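Local coordinates for geranylgeranyl pyrophosphate synthase (Corynebacterium glutamicum, PDB 3QQV), which probably condenses dimethylallyl diphosphate with isopentenyl diphosphate to build longer isoprenoid chains, using magnesium ions to hold the diphosphate of the allylic substrate, at residues R28-L33 / F57-G62; L97-A102 / D153-W158; A104-D109 / I149-M154. One frame throughout, in Å; residues are numbered along the deposited sequence.

In the fold
The three contacts are neighbours in a mainly helical prenyl synthase fold. Contact 1 comes first along the chain and is complete before the others begin, joining helix 21-43 to the end of helix 45-59. Contacts 2 and 3 both pair helix 97-111 with helix 140-164; their centres are about 8 Å apart and they share Asp153 and Met154. Contact 1 lies about 11 Å from contact 2, which it touches through Phe32 and Val58, and about 15 Å from contact 3, both measured between centres. Contacts 2 and 3 also touch the second subunit, while helix 97-111 carries Gln101 and Asp108 to two bound dimethylallyl diphosphates, so this helix pair links subunit interface to active site.

Contact 1 of 3, residues R28-L33 / F57-G62; sequences RLTQFL and FVLNGG. With DMA (dimethylallyl diphosphate), chain D.
Leu29, Thr30 and Leu33 meet Val58 and Leu59 where an antiparallel helical hairpin, formed by helices 21-43 and 45-59, comes together at its open end. This is a van der Waals seam within the mainly alpha-helical prenyl synthase fold, and it illustrates how a few branched side chains can pack two segments together with no hydrogen bond joining them; just before them, Arg26 NE makes a weak one to Leu59 O. Leu59 is at its centre. Its CG stands anti to the carbonyl carbon (chi1 -69°), which carries the isobutyl fork across to the other helix. There CD2 packs on Leu29 CB at 3.8 Å, and it meets Leu33 CD1 at 4.0 Å as the two leucines reach toward each other tip to tip. Thr30 crosses the same fork at about a right angle, its OG1 resting 3.6 Å from both Leu59 CD1 and Leu59 CD2. That hydroxyl is turned back beside its own backbone N and hydrogen-bonds to Arg26 O, so its polar need is met within its own helix while its flank serves the apolar contact. Leu29 also crosses Val58 nearly perpendicularly, with CD1 at 3.7 Å from Val58 CG1. Beyond the helix end a glycine pair lies beside a bound dimethylallyl diphosphate, which Arg66, Arg118 and Gln101 hydrogen-bond. With no side chain in the way, Gly62 CA comes within 3.3 Å of the ligand oxygen O3B.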
loop_
_atom_site.group_PDB
_atom_site.type_symbol
_atom_site.label_atom_id
_atom_site.label_comp_id
_atom_site.label_asym_id
_atom_site.label_seq_id
_atom_site.Cartn_x
_atom_site.Cartn_y
_atom_site.Cartn_z
ATOM N N ARG A 28 8.614 -18.973 8.590
ATOM C CA ARG A 28 8.858 -18.461 7.254
ATOM C C ARG A 28 8.926 -16.937 7.302
ATOM O O ARG A 28 9.793 -16.333 6.669
ATOM C CB ARG A 28 7.788 -18.940 6.257
ATOM C CG ARG A 28 7.613 -20.480 6.134
ATOM C CD ARG A 28 8.926 -21.264 6.064
ATOM N NE ARG A 28 9.750 -20.883 4.921
ATOM C CZ ARG A 28 11.032 -21.198 4.775
ATOM N NH1 ARG A 28 11.654 -21.922 5.699
ATOM N NH2 ARG A 28 11.695 -20.789 3.697
ATOM N N LEU A 29 8.026 -16.342 8.078
ATOM C CA LEU A 29 7.964 -14.898 8.278
ATOM C C LEU A 29 9.184 -14.323 9.004
ATOM O O LEU A 29 9.664 -13.241 8.654
ATOM C CB LEU A 29 6.672 -14.522 9.011
ATOM C CG LEU A 29 5.370 -14.707 8.222
ATOM C CD1 LEU A 29 4.172 -14.475 9.122
ATOM C CD2 LEU A 29 5.308 -13.816 6.962
ATOM N N THR A 30 9.661 -15.008 10.016
ATOM C CA THR A 30 10.825 -14.603 10.764
ATOM C C THR A 30 12.044 -14.627 9.879
ATOM O O THR A 30 12.842 -13.753 9.904
ATOM C CB THR A 30 11.018 -15.534 11.963
ATOM O OG1 THR A 30 9.934 -15.392 12.868
ATOM C CG2 THR A 30 12.249 -15.227 12.651
ATOM N N GLN A 31 12.140 -15.644 9.052
ATOM C CA GLN A 31 13.220 -15.768 8.112
ATOM C C GLN A 31 13.233 -14.594 7.132
ATOM O O GLN A 31 14.253 -14.069 6.803
ATOM C CB GLN A 31 12.929 -16.960 7.259
ATOM C CG GLN A 31 13.993 -17.835 7.029
ATOM C CD GLN A 31 13.916 -18.978 7.960
ATOM O OE1 GLN A 31 14.081 -20.104 7.570
ATOM N NE2 GLN A 31 13.659 -18.693 9.213
ATOM N N PHE A 32 12.063 -14.243 6.635
ATOM C CA PHE A 32 11.973 -13.153 5.700
ATOM C C PHE A 32 12.293 -11.817 6.328
ATOM O O PHE A 32 13.011 -11.083 5.792
ATOM C CB PHE A 32 10.598 -13.098 5.081
ATOM C CG PHE A 32 10.418 -12.018 4.072
ATOM C CD1 PHE A 32 9.948 -10.816 4.434
ATOM C CD2 PHE A 32 10.713 -12.217 2.762
ATOM C CE1 PHE A 32 9.780 -9.882 3.536
ATOM C CE2 PHE A 32 10.534 -11.262 1.877
ATOM C CZ PHE A 32 10.070 -10.099 2.254
ATOM N N LEU A 33 11.743 -11.562 7.486
ATOM C CA LEU A 33 11.988 -10.308 8.191
ATOM C C LEU A 33 13.462 -10.095 8.572
ATOM O O LEU A 33 13.977 -8.986 8.422
ATOM C CB LEU A 33 11.077 -10.177 9.409
ATOM C CG LEU A 33 9.609 -9.878 9.063
ATOM C CD1 LEU A 33 8.700 -10.195 10.236
ATOM C CD2 LEU A 33 9.399 -8.441 8.592
ATOM N N PHE A 57 3.743 -6.933 14.945
ATOM C CA PHE A 57 2.359 -7.062 14.507
ATOM C C PHE A 57 2.175 -8.332 13.667
ATOM O O PHE A 57 1.191 -9.042 13.825
ATOM C CB PHE A 57 1.926 -5.819 13.724
ATOM C CG PHE A 57 0.468 -5.801 13.358
ATOM C CD1 PHE A 57 -0.497 -5.429 14.293
ATOM C CD2 PHE A 57 0.056 -6.148 12.077
ATOM C CE1 PHE A 57 -1.837 -5.398 13.959
ATOM C CE2 PHE A 57 -1.293 -6.135 11.735
ATOM C CZ PHE A 57 -2.243 -5.755 12.675
ATOM N N VAL A 58 3.151 -8.620 12.808
ATOM C CA VAL A 58 3.113 -9.774 11.916
ATOM C C VAL A 58 3.437 -11.084 12.662
ATOM O O VAL A 58 2.745 -12.096 12.481
ATOM C CB VAL A 58 4.069 -9.555 10.696
ATOM C CG1 VAL A 58 4.252 -10.813 9.889
ATOM C CG2 VAL A 58 3.533 -8.470 9.805
ATOM N N LEU A 59 4.479 -11.058 13.495
ATOM C CA LEU A 59 4.949 -12.265 14.189
ATOM C C LEU A 59 4.070 -12.746 15.338
ATOM O O LEU A 59 4.050 -13.941 15.638
ATOM C CB LEU A 59 6.396 -12.111 14.668
ATOM C CG LEU A 59 7.461 -12.076 13.574
ATOM C CD1 LEU A 59 8.858 -12.262 14.169
ATOM C CD2 LEU A 59 7.166 -13.110 12.486
ATOM N N ASN A 60 3.354 -11.827 15.980
ATOM C CA ASN A 60 2.372 -12.190 17.003
ATOM C C ASN A 60 0.973 -12.198 16.392
ATOM O O ASN A 60 0.051 -11.553 16.889
ATOM C CB ASN A 60 2.453 -11.233 18.197
ATOM C CG ASN A 60 3.882 -11.040 18.698
ATOM O OD1 ASN A 60 4.613 -12.007 18.925
ATOM N ND2 ASN A 60 4.286 -9.784 18.865
ATOM N N GLY A 61 0.833 -12.952 15.305
ATOM C CA GLY A 61 -0.339 -12.878 14.445
ATOM C C GLY A 61 -1.534 -13.650 14.940
ATOM O O GLY A 61 -1.521 -14.198 16.046
ATOM N N GLY A 62 -2.570 -13.698 14.106
ATOM C CA GLY A 62 -3.800 -14.402 14.434
ATOM C C GLY A 62 -3.698 -15.904 14.259
ATOM O O GLY A 62 -2.750 -16.539 14.730
HETATM C C1 DMA D . -9.724 -10.471 9.917
HETATM O O1 DMA D . -9.418 -11.842 9.742
HETATM C C2 DMA D . -11.202 -10.335 9.981
HETATM C C3 DMA D . -11.935 -10.250 8.894
HETATM C C4 DMA D . -11.318 -10.287 7.555
HETATM C C5 DMA D . -13.411 -10.142 9.037
HETATM P PA DMA D . -8.795 -12.740 10.859
HETATM O O1A DMA D . -8.288 -13.918 10.168
HETATM O O2A DMA D . -9.892 -12.874 11.810
HETATM O O3A DMA D . -7.599 -11.899 11.520
HETATM P PB DMA D . -6.275 -12.412 12.212
HETATM O O1B DMA D . -6.174 -11.555 13.378
HETATM O O2B DMA D . -5.198 -12.180 11.243
HETATM O O3B DMA D . -6.429 -13.842 12.468
#

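Contact 2 of 3, residues L97-A102 / D153-W158; sequences LEFIQA and DMALVW. With DMA (dimethylallyl diphosphate), chain D.
The amide nitrogen NE2 of Gln101 donates to a bound dimethylallyl diphosphate, almost straight to O2B (2.9 Å, 171°) and weakly to O1, while OE1 of the same amide is bonded to Tyr219 OH. Two groups thus fix the rotation of the amide. Gln101 leaves the far side of its helix; the opposite side packs against helix 140-164, nearly antiparallel, with segment axes only 7.5 Å apart. Small residues permit this approach: Ala155 CB lies 4.0 Å from Ala102 CB and 3.4 Å from Phe99 O. Phe99 packs beside them. Its CB sits 3.2 Å from Ala155 O, and the ring receives Trp158 CB over the centre of one face in a CH-pi contact, 4.2 Å from the centroid and 5° off the normal. Trp158 in turn offers its indole edge to Phe99 CE1, while CG of selenomethionine Met154 lies 3.7 Å above the plane of the Trp158 indole, over its centre. The indole NE1 bonds to Thr185 OG1 of the second subunit. No hydrogen bond joins these two segments, which implies that close van der Waals packing holds them together while Gln101 turns to the bound diphosphate and Trp158 NE1 to the dimer partner.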
loop_
_atom_site.group_PDB
_atom_site.type_symbol
_atom_site.label_atom_id
_atom_site.label_comp_id
_atom_site.label_asym_id
_atom_site.label_seq_id
_atom_site.Cartn_x
_atom_site.Cartn_y
_atom_site.Cartn_z
ATOM N N LEU A 97 0.817 -14.303 2.409
ATOM C CA LEU A 97 -0.529 -13.770 2.625
ATOM C C LEU A 97 -0.663 -13.007 3.945
ATOM O O LEU A 97 -1.517 -12.110 4.070
ATOM C CB LEU A 97 -1.579 -14.885 2.531
ATOM C CG LEU A 97 -1.534 -15.736 1.249
ATOM C CD1 LEU A 97 -2.463 -16.949 1.339
ATOM C CD2 LEU A 97 -1.913 -14.894 0.064
ATOM N N GLU A 98 0.181 -13.359 4.917
ATOM C CA GLU A 98 0.225 -12.639 6.192
ATOM C C GLU A 98 0.692 -11.186 6.055
ATOM O O GLU A 98 0.307 -10.329 6.854
ATOM C CB GLU A 98 1.080 -13.393 7.218
ATOM C CG GLU A 98 0.409 -14.661 7.768
ATOM C CD GLU A 98 -0.989 -14.400 8.312
ATOM O OE1 GLU A 98 -1.125 -13.835 9.421
ATOM O OE2 GLU A 98 -1.968 -14.767 7.631
ATOM N N PHE A 99 1.506 -10.910 5.041
ATOM C CA PHE A 99 1.909 -9.534 4.751
ATOM C C PHE A 99 0.785 -8.706 4.119
ATOM O O PHE A 99 0.638 -7.517 4.418
ATOM C CB PHE A 99 3.173 -9.510 3.903
ATOM C CG PHE A 99 4.428 -9.697 4.681
ATOM C CD1 PHE A 99 4.722 -8.875 5.776
ATOM C CD2 PHE A 99 5.335 -10.678 4.317
ATOM C CE1 PHE A 99 5.901 -9.042 6.489
ATOM C CE2 PHE A 99 6.518 -10.853 5.029
ATOM C CZ PHE A 99 6.801 -10.046 6.115
ATOM N N ILE A 100 -0.041 -9.343 3.291
ATOM C CA ILE A 100 -1.250 -8.689 2.783
ATOM C C ILE A 100 -2.226 -8.405 3.919
ATOM O O ILE A 100 -2.800 -7.306 4.002
ATOM C CB ILE A 100 -1.950 -9.529 1.701
ATOM C CG1 ILE A 100 -1.012 -9.717 0.514
ATOM C CG2 ILE A 100 -3.233 -8.839 1.215
ATOM C CD1 ILE A 100 -1.386 -10.836 -0.382
ATOM N N GLN A 101 -2.406 -9.403 4.786
ATOM C CA GLN A 101 -3.213 -9.251 5.991
ATOM C C GLN A 101 -2.729 -8.105 6.863
ATOM O O GLN A 101 -3.530 -7.288 7.288
ATOM C CB GLN A 101 -3.276 -10.572 6.785
ATOM C CG GLN A 101 -4.070 -10.513 8.099
ATOM C CD GLN A 101 -5.587 -10.440 7.923
ATOM O OE1 GLN A 101 -6.101 -9.983 6.903
ATOM N NE2 GLN A 101 -6.313 -10.893 8.940
ATOM N N ALA A 102 -1.423 -8.053 7.114
ATOM C CA ALA A 102 -0.816 -6.951 7.859
ATOM C C ALA A 102 -1.184 -5.595 7.242
ATOM O O ALA A 102 -1.673 -4.713 7.944
ATOM C CB ALA A 102 0.689 -7.123 7.925
ATOM N N ASP A 153 2.225 -0.121 3.701
ATOM C CA ASP A 153 2.759 -0.104 2.332
ATOM C C ASP A 153 3.947 -1.052 2.201
ATOM O O ASP A 153 4.038 -1.814 1.234
ATOM C CB ASP A 153 3.177 1.313 1.928
ATOM C CG ASP A 153 2.006 2.261 1.815
ATOM O OD1 ASP A 153 0.845 1.804 1.879
ATOM O OD2 ASP A 153 2.252 3.474 1.651
HETATM N N MSE A 154 4.836 -1.002 3.192
HETATM C CA MSE A 154 5.972 -1.911 3.293
HETATM C C MSE A 154 5.530 -3.375 3.368
HETATM O O MSE A 154 6.121 -4.231 2.716
HETATM C CB MSE A 154 6.825 -1.550 4.504
HETATM C CG MSE A 154 8.169 -2.226 4.550
HETATM SE SE MSE A 154 9.381 -1.570 3.152
HETATM C CE MSE A 154 10.290 -0.130 4.144
ATOM N N ALA A 155 4.479 -3.643 4.143
ATOM C CA ALA A 155 3.940 -4.995 4.281
ATOM C C ALA A 155 3.441 -5.519 2.930
ATOM O O ALA A 155 3.744 -6.642 2.539
ATOM C CB ALA A 155 2.814 -5.002 5.299
ATOM N N LEU A 156 2.697 -4.677 2.216
ATOM C CA LEU A 156 2.154 -5.019 0.911
ATOM C C LEU A 156 3.259 -5.285 -0.131
ATOM O O LEU A 156 3.186 -6.234 -0.907
ATOM C CB LEU A 156 1.191 -3.921 0.443
ATOM C CG LEU A 156 0.452 -4.099 -0.886
ATOM C CD1 LEU A 156 -0.266 -5.454 -0.977
ATOM C CD2 LEU A 156 -0.521 -2.953 -1.087
ATOM N N VAL A 157 4.286 -4.453 -0.113
ATOM C CA VAL A 157 5.461 -4.621 -0.961
ATOM C C VAL A 157 6.232 -5.909 -0.607
ATOM O O VAL A 157 6.759 -6.611 -1.486
ATOM C CB VAL A 157 6.324 -3.325 -0.873
ATOM C CG1 VAL A 157 7.798 -3.595 -0.942
ATOM C CG2 VAL A 157 5.882 -2.352 -1.965
ATOM N N TRP A 158 6.266 -6.235 0.677
ATOM C CA TRP A 158 6.941 -7.447 1.126
ATOM C C TRP A 158 6.162 -8.737 0.829
ATOM O O TRP A 158 6.771 -9.773 0.587
ATOM C CB TRP A 158 7.370 -7.317 2.595
ATOM C CG TRP A 158 8.617 -6.454 2.725
ATOM C CD1 TRP A 158 9.393 -5.980 1.700
ATOM C CD2 TRP A 158 9.253 -6.015 3.939
ATOM N NE1 TRP A 158 10.458 -5.252 2.198
ATOM C CE2 TRP A 158 10.400 -5.266 3.567
ATOM C CE3 TRP A 158 8.973 -6.191 5.303
ATOM C CZ2 TRP A 158 11.247 -4.670 4.511
ATOM C CZ3 TRP A 158 9.816 -5.599 6.243
ATOM C CH2 TRP A 158 10.940 -4.850 5.843
HETATM C C1 DMA D . -9.724 -10.471 9.917
HETATM O O1 DMA D . -9.418 -11.842 9.742
HETATM C C2 DMA D . -11.202 -10.335 9.981
HETATM C C3 DMA D . -11.935 -10.250 8.894
HETATM C C4 DMA D . -11.318 -10.287 7.555
HETATM C C5 DMA D . -13.411 -10.142 9.037
HETATM P PA DMA D . -8.795 -12.740 10.859
HETATM O O1A DMA D . -8.288 -13.918 10.168
HETATM O O2A DMA D . -9.892 -12.874 11.810
HETATM O O3A DMA D . -7.599 -11.899 11.520
HETATM P PB DMA D . -6.275 -12.412 12.212
HETATM O O1B DMA D . -6.174 -11.555 13.378
HETATM O O2B DMA D . -5.198 -12.180 11.243
HETATM O O3B DMA D . -6.429 -13.842 12.468
#

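Contact 3 of 3, residues A104-D109 / I149-M154; sequences ALIHDD and ILAGDM. With MG (magnesium ion), chain B; MG (magnesium ion), chain C; DMA (dimethylallyl diphosphate), chain E.
The imidazole of His107 presents its edge to helix 140-164: Ile149 O and Asp153 OD1 both lie near the ring plane, whereas Gly152 CA approaches obliquely, 3.4 Å from NE2. The carboxylate of Asp153 is turned 83° to the ring, with OD1 3.3 Å from His107 CE1. Helix 97-111 of this antiparallel pair carries what appears to be the aspartate-rich DDxxD motif of the prenyl synthase family, and it exemplifies a metal-binding helix backed by a buried polar contact. His107 NE2 donates to a lone pair of Ile149 O in the carbonyl plane (2.8 Å, 153°), an oxygen that also accepts the helical bond from Asp153 N. Since His107 ND1 is hydrogen-bonded to Asp153 OD2 of the second subunit, both ring nitrogens are engaged. A looser apolar contact accompanies the bond, Ile106 CD1 meeting Ala151 CB at 4.4 Å. On the other side of helix 97-111, Asp108 has CG anti to its own N (chi1 -170°), aiming the carboxylate at two magnesium ions: OD1 binds one at 2.1 Å and OD2 the other at 2.3 Å. Asp112 joins at the latter ion, and O1A of a dimethylallyl diphosphate bridges both. Asp109, paired with Arg117, acts one shell out: its OD2 accepts a 2.6 Å hydrogen bond from a water bound to the magnesium that Asp108 OD1 holds.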
loop_
_atom_site.group_PDB
_atom_site.type_symbol
_atom_site.label_atom_id
_atom_site.label_comp_id
_atom_site.label_asym_id
_atom_site.label_seq_id
_atom_site.Cartn_x
_atom_site.Cartn_y
_atom_site.Cartn_z
ATOM N N ALA A 104 -3.704 -4.800 5.135
ATOM C CA ALA A 104 -5.146 -4.675 5.298
ATOM C C ALA A 104 -5.570 -4.284 6.709
ATOM O O ALA A 104 -6.390 -3.392 6.860
ATOM C CB ALA A 104 -5.832 -5.978 4.899
ATOM N N LEU A 105 -5.018 -4.954 7.724
ATOM C CA LEU A 105 -5.402 -4.697 9.120
ATOM C C LEU A 105 -4.881 -3.356 9.643
ATOM O O LEU A 105 -5.638 -2.604 10.253
ATOM C CB LEU A 105 -4.982 -5.847 10.054
ATOM C CG LEU A 105 -5.626 -7.222 9.818
ATOM C CD1 LEU A 105 -5.246 -8.186 10.921
ATOM C CD2 LEU A 105 -7.139 -7.131 9.688
ATOM N N ILE A 106 -3.603 -3.064 9.399
ATOM C CA ILE A 106 -3.005 -1.785 9.799
ATOM C C ILE A 106 -3.756 -0.585 9.204
ATOM O O ILE A 106 -4.050 0.379 9.914
ATOM C CB ILE A 106 -1.510 -1.713 9.428
ATOM C CG1 ILE A 106 -0.705 -2.693 10.279
ATOM C CG2 ILE A 106 -0.972 -0.318 9.647
ATOM C CD1 ILE A 106 0.758 -2.802 9.890
ATOM N N HIS A 107 -4.093 -0.666 7.919
ATOM C CA HIS A 107 -4.815 0.410 7.241
ATOM C C HIS A 107 -6.288 0.458 7.629
ATOM O O HIS A 107 -6.852 1.540 7.800
ATOM C CB HIS A 107 -4.659 0.299 5.725
ATOM C CG HIS A 107 -3.295 0.665 5.230
ATOM N ND1 HIS A 107 -2.990 0.751 3.889
ATOM C CD2 HIS A 107 -2.158 0.977 5.895
ATOM C CE1 HIS A 107 -1.723 1.095 3.752
ATOM N NE2 HIS A 107 -1.197 1.242 4.952
ATOM N N ASP A 108 -6.898 -0.718 7.781
ATOM C CA ASP A 108 -8.278 -0.835 8.260
ATOM C C ASP A 108 -8.466 -0.188 9.627
ATOM O O ASP A 108 -9.486 0.454 9.871
ATOM C CB ASP A 108 -8.687 -2.304 8.343
ATOM C CG ASP A 108 -10.156 -2.488 8.597
ATOM O OD1 ASP A 108 -10.505 -2.877 9.731
ATOM O OD2 ASP A 108 -10.961 -2.245 7.670
ATOM N N ASP A 109 -7.475 -0.360 10.502
ATOM C CA ASP A 109 -7.529 0.165 11.858
ATOM C C ASP A 109 -7.391 1.678 11.916
ATOM O O ASP A 109 -7.945 2.301 12.821
ATOM C CB ASP A 109 -6.490 -0.511 12.764
ATOM C CG ASP A 109 -6.877 -1.945 13.138
ATOM O OD1 ASP A 109 -5.963 -2.730 13.448
ATOM O OD2 ASP A 109 -8.086 -2.293 13.118
ATOM N N ILE A 149 0.517 4.118 7.833
ATOM C CA ILE A 149 0.264 4.110 6.397
ATOM C C ILE A 149 1.466 3.488 5.672
ATOM O O ILE A 149 1.297 2.554 4.890
ATOM C CB ILE A 149 -0.087 5.516 5.851
ATOM C CG1 ILE A 149 -1.454 5.960 6.379
ATOM C CG2 ILE A 149 -0.160 5.500 4.339
ATOM C CD1 ILE A 149 -1.767 7.422 6.147
ATOM N N LEU A 150 2.666 3.963 5.996
ATOM C CA LEU A 150 3.904 3.457 5.403
ATOM C C LEU A 150 4.277 2.033 5.841
ATOM O O LEU A 150 4.849 1.273 5.054
ATOM C CB LEU A 150 5.071 4.420 5.679
ATOM C CG LEU A 150 4.982 5.816 5.052
ATOM C CD1 LEU A 150 6.050 6.727 5.623
ATOM C CD2 LEU A 150 5.084 5.766 3.532
ATOM N N ALA A 151 3.958 1.682 7.091
ATOM C CA ALA A 151 4.183 0.328 7.594
ATOM C C ALA A 151 3.341 -0.667 6.804
ATOM O O ALA A 151 3.828 -1.723 6.426
ATOM C CB ALA A 151 3.881 0.232 9.093
ATOM N N GLY A 152 2.092 -0.300 6.541
ATOM C CA GLY A 152 1.204 -1.088 5.688
ATOM C C GLY A 152 1.687 -1.213 4.249
ATOM O O GLY A 152 1.575 -2.282 3.649
ATOM N N ASP A 153 2.225 -0.121 3.701
ATOM C CA ASP A 153 2.759 -0.104 2.332
ATOM C C ASP A 153 3.947 -1.052 2.201
ATOM O O ASP A 153 4.038 -1.814 1.234
ATOM C CB ASP A 153 3.177 1.313 1.928
ATOM C CG ASP A 153 2.006 2.261 1.815
ATOM O OD1 ASP A 153 0.845 1.804 1.879
ATOM O OD2 ASP A 153 2.252 3.474 1.651
HETATM N N MSE A 154 4.836 -1.002 3.192
HETATM C CA MSE A 154 5.972 -1.911 3.293
HETATM C C MSE A 154 5.530 -3.375 3.368
HETATM O O MSE A 154 6.121 -4.231 2.716
HETATM C CB MSE A 154 6.825 -1.550 4.504
HETATM C CG MSE A 154 8.169 -2.226 4.550
HETATM SE SE MSE A 154 9.381 -1.570 3.152
HETATM C CE MSE A 154 10.290 -0.130 4.144
HETATM MG MG MG B . -13.159 -2.249 8.268
HETATM MG MG MG C . -11.961 -2.984 11.305
HETATM C C1 DMA E . -10.842 -5.953 8.231
HETATM O O1 DMA E . -12.043 -5.220 8.072
HETATM C C2 DMA E . -10.021 -5.787 6.976
HETATM C C3 DMA E . -10.197 -6.637 5.970
HETATM C C4 DMA E . -11.209 -7.708 6.097
HETATM C C5 DMA E . -9.430 -6.535 4.707
HETATM P PA DMA E . -13.112 -5.165 9.231
HETATM O O1A DMA E . -12.994 -3.842 9.904
HETATM O O2A DMA E . -14.332 -5.688 8.598
HETATM O O3A DMA E . -12.499 -6.330 10.104
HETATM P PB DMA E . -12.138 -6.092 11.598
HETATM O O1B DMA E . -11.368 -7.311 11.909
HETATM O O2B DMA E . -13.461 -6.032 12.230
HETATM O O3B DMA E . -11.471 -4.804 11.707
HETATM O O HOH W 1 -10.611 -2.088 12.432
HETATM O O HOH W 2 -13.725 -3.228 6.745
HETATM O O HOH W 3 -15.162 -1.401 8.812
HETATM O O HOH W 4 -14.373 -3.027 12.179
#